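Local structure of Cd1 (Flavonifractor plautii, 7D39) at residues I139-V144 / I169-F174. The protein is an FMN-dependent flavone reductase, an ene-reductase that probably initiates the breakdown of flavones and flavonols by gut bacteria. Sequence-based numbering, arbitrary orientation.
With FMN (flavin mononucleotide), chain B.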
loop_
_atom_site.group_PDB
_atom_site.type_symbol
_atom_site.label_atom_id
_atom_site.label_comp_id
_atom_site.label_asym_id
_atom_site.label_seq_id
_atom_site.Cartn_x
_atom_site.Cartn_y
_atom_site.Cartn_z
ATOM N N ILE A 139 1.966 -3.379 -9.538
ATOM C CA ILE A 139 2.851 -3.628 -8.407
ATOM C C ILE A 139 2.556 -5.017 -7.860
ATOM O O ILE A 139 1.406 -5.464 -7.844
ATOM C CB ILE A 139 2.693 -2.552 -7.306
ATOM C CG1 ILE A 139 3.710 -2.768 -6.175
ATOM C CG2 ILE A 139 1.249 -2.541 -6.764
ATOM C CD1 ILE A 139 4.067 -1.497 -5.398
ATOM N N SER A 140 3.606 -5.699 -7.416
ATOM C CA SER A 140 3.484 -6.977 -6.739
ATOM C C SER A 140 4.313 -6.948 -5.467
ATOM O O SER A 140 5.324 -6.240 -5.375
ATOM C CB SER A 140 3.925 -8.129 -7.637
ATOM O OG SER A 140 2.933 -8.387 -8.630
ATOM N N PHE A 141 3.874 -7.728 -4.486
ATOM C CA PHE A 141 4.491 -7.755 -3.173
ATOM C C PHE A 141 4.867 -9.175 -2.797
ATOM O O PHE A 141 4.183 -10.134 -3.155
ATOM C CB PHE A 141 3.546 -7.198 -2.111
ATOM C CG PHE A 141 3.141 -5.771 -2.350
ATOM C CD1 PHE A 141 4.004 -4.739 -2.036
ATOM C CD2 PHE A 141 1.898 -5.468 -2.866
ATOM C CE1 PHE A 141 3.631 -3.426 -2.239
ATOM C CE2 PHE A 141 1.509 -4.142 -3.055
ATOM C CZ PHE A 141 2.381 -3.134 -2.755
HETATM N N MSE A 142 5.948 -9.292 -2.049
HETATM C CA MSE A 142 6.306 -10.551 -1.426
HETATM C C MSE A 142 6.620 -10.221 0.018
HETATM O O MSE A 142 7.366 -9.291 0.275
HETATM C CB MSE A 142 7.501 -11.190 -2.122
HETATM C CG MSE A 142 7.298 -11.432 -3.608
HETATM SE SE MSE A 142 8.839 -12.372 -4.420
HETATM C CE MSE A 142 10.053 -10.849 -4.561
ATOM N N SER A 143 6.021 -10.945 0.956
ATOM C CA SER A 143 6.317 -10.796 2.371
ATOM C C SER A 143 7.026 -12.056 2.830
ATOM O O SER A 143 6.522 -13.161 2.614
ATOM C CB SER A 143 5.044 -10.577 3.193
ATOM O OG SER A 143 4.339 -9.438 2.750
ATOM N N VAL A 144 8.200 -11.890 3.434
ATOM C CA VAL A 144 9.073 -13.001 3.804
ATOM C C VAL A 144 9.289 -12.965 5.307
ATOM O O VAL A 144 9.831 -11.989 5.836
ATOM C CB VAL A 144 10.419 -12.942 3.068
ATOM C CG1 VAL A 144 11.237 -14.189 3.375
ATOM C CG2 VAL A 144 10.201 -12.772 1.555
ATOM N N ILE A 169 -0.646 -7.215 -8.789
ATOM C CA ILE A 169 -0.640 -8.426 -9.600
ATOM C C ILE A 169 -0.471 -9.659 -8.717
ATOM O O ILE A 169 -1.299 -10.581 -8.755
ATOM C CB ILE A 169 0.428 -8.352 -10.703
ATOM C CG1 ILE A 169 0.248 -7.068 -11.518
ATOM C CG2 ILE A 169 0.366 -9.593 -11.600
ATOM C CD1 ILE A 169 -1.062 -6.993 -12.308
ATOM N N ASP A 170 0.582 -9.680 -7.910
ATOM C CA ASP A 170 0.769 -10.716 -6.908
ATOM C C ASP A 170 0.933 -10.086 -5.531
ATOM O O ASP A 170 1.348 -8.934 -5.410
ATOM C CB ASP A 170 1.980 -11.599 -7.241
ATOM C CG ASP A 170 1.640 -12.666 -8.270
ATOM O OD1 ASP A 170 0.821 -13.547 -7.931
ATOM O OD2 ASP A 170 2.172 -12.604 -9.404
ATOM N N ASN A 171 0.590 -10.855 -4.483
ATOM C CA ASN A 171 0.698 -10.392 -3.102
ATOM C C ASN A 171 0.939 -11.637 -2.237
ATOM O O ASN A 171 0.053 -12.178 -1.580
ATOM C CB ASN A 171 -0.545 -9.616 -2.671
ATOM C CG ASN A 171 -0.370 -8.973 -1.347
ATOM O OD1 ASN A 171 0.632 -9.200 -0.680
ATOM N ND2 ASN A 171 -1.337 -8.162 -0.939
ATOM N N GLU A 172 2.184 -12.101 -2.233
ATOM C CA GLU A 172 2.535 -13.441 -1.778
ATOM C C GLU A 172 3.213 -13.390 -0.411
ATOM O O GLU A 172 3.998 -12.482 -0.131
ATOM C CB GLU A 172 3.452 -14.123 -2.803
ATOM C CG GLU A 172 3.744 -15.597 -2.556
ATOM C CD GLU A 172 2.547 -16.466 -2.809
ATOM O OE1 GLU A 172 1.606 -16.464 -1.976
ATOM O OE2 GLU A 172 2.542 -17.141 -3.853
ATOM N N VAL A 173 2.911 -14.380 0.432
ATOM C CA VAL A 173 3.478 -14.502 1.769
ATOM C C VAL A 173 4.348 -15.746 1.820
ATOM O O VAL A 173 3.922 -16.819 1.373
ATOM C CB VAL A 173 2.388 -14.584 2.853
ATOM C CG1 VAL A 173 3.020 -14.951 4.189
ATOM C CG2 VAL A 173 1.698 -13.276 2.976
ATOM N N PHE A 174 5.547 -15.621 2.403
ATOM C CA PHE A 174 6.477 -16.748 2.548
ATOM C C PHE A 174 6.784 -16.989 4.020
ATOM O O PHE A 174 7.717 -16.391 4.575
ATOM C CB PHE A 174 7.767 -16.510 1.766
ATOM C CG PHE A 174 7.564 -16.380 0.279
ATOM C CD1 PHE A 174 7.570 -17.503 -0.531
ATOM C CD2 PHE A 174 7.365 -15.136 -0.302
ATOM C CE1 PHE A 174 7.390 -17.388 -1.898
ATOM C CE2 PHE A 174 7.185 -15.014 -1.665
ATOM C CZ PHE A 174 7.202 -16.140 -2.465
HETATM N N1 FMN B . 8.999 -13.346 11.123
HETATM C C2 FMN B . 7.768 -13.835 11.062
HETATM O O2 FMN B . 7.709 -14.808 10.305
HETATM N N3 FMN B . 6.739 -13.305 11.776
HETATM C C4 FMN B . 6.974 -12.221 12.550
HETATM O O4 FMN B . 6.157 -11.642 13.243
HETATM C C4A FMN B . 8.337 -11.675 12.630
HETATM N N5 FMN B . 8.646 -10.636 13.367
HETATM C C5A FMN B . 9.863 -10.098 13.424
HETATM C C6 FMN B . 10.158 -8.994 14.203
HETATM C C7 FMN B . 11.438 -8.456 14.248
HETATM C C7M FMN B . 11.746 -7.261 15.113
HETATM C C8 FMN B . 12.519 -9.098 13.462
HETATM C C8M FMN B . 13.915 -8.542 13.518
HETATM C C9 FMN B . 12.215 -10.210 12.694
HETATM C C9A FMN B . 10.934 -10.721 12.640
HETATM N N10 FMN B . 10.644 -11.858 11.878
HETATM C C10 FMN B . 9.348 -12.315 11.847
HETATM C "C1'" FMN B . 11.709 -12.446 11.074
HETATM C "C2'" FMN B . 11.929 -11.648 9.781
HETATM O "O2'" FMN B . 10.805 -11.666 8.922
HETATM C "C3'" FMN B . 13.220 -12.130 9.057
HETATM O "O3'" FMN B . 14.357 -11.904 9.844
HETATM C "C4'" FMN B . 13.375 -11.511 7.646
HETATM O "O4'" FMN B . 12.474 -12.073 6.710
HETATM C "C5'" FMN B . 14.815 -11.626 7.174
HETATM O "O5'" FMN B . 15.009 -11.107 5.903
HETATM P P FMN B . 16.248 -10.536 5.252
HETATM O O1P FMN B . 15.895 -10.002 4.021
HETATM O O2P FMN B . 16.709 -9.519 6.105
HETATM O O3P FMN B . 17.052 -11.705 5.092
HETATM O O HOH W 1 3.669 -10.371 -10.225
HETATM O O HOH W 2 3.198 -9.794 0.293
#
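The Phe174 ring receives Met142 at its edge, where CB of the selenomethionine comes within 3.9 Å of Phe174 CE2 near the ring plane. The extended chi2 (-176°) carries SE on past the ring, 5.3 Å from the Phe174 centroid, an oblique Met-aromatic contact. Ser143 O also lies at this edge, while Val144 CG2 meets Phe174 CD2 at a slant; Met18 of helix 14-28 touches both Met142 and Phe174. On the other face of the sheet, the Asn171 amide lies oblique to the Phe141 ring, its OD1 3.8 Å from Phe141 CB, and Ala157 of helix 153-162 touches both side chains. The two strands thus illustrate the beta-alpha-beta crossover of a flavodoxin-like fold: parallel neighbours joined through helix 153-162, with helices packed on both faces.

From Phe141 N onward the backbone ladder is regular, and Phe174 N meets Ser143 O nearly head-on (C=O...N 174°). Ile139 O, however, takes Ile169 N, one residue early, leaving Asp170 N to Ser140 OG, which sits beside its own backbone N (chi1 -75°) and accepts at 2.8 Å. This hydroxyl donates to a water bound to Asp170 OD2, which Asn196 also holds. A second water links Ser143 OG, shared with Thr153, to Asn171 OD1 and Glu172 O. Serine thus satisfies Asp170 N, water bridges the strands, and the strand end delivers Val144 O to FMN O4', which donates to it at 2.8 Å.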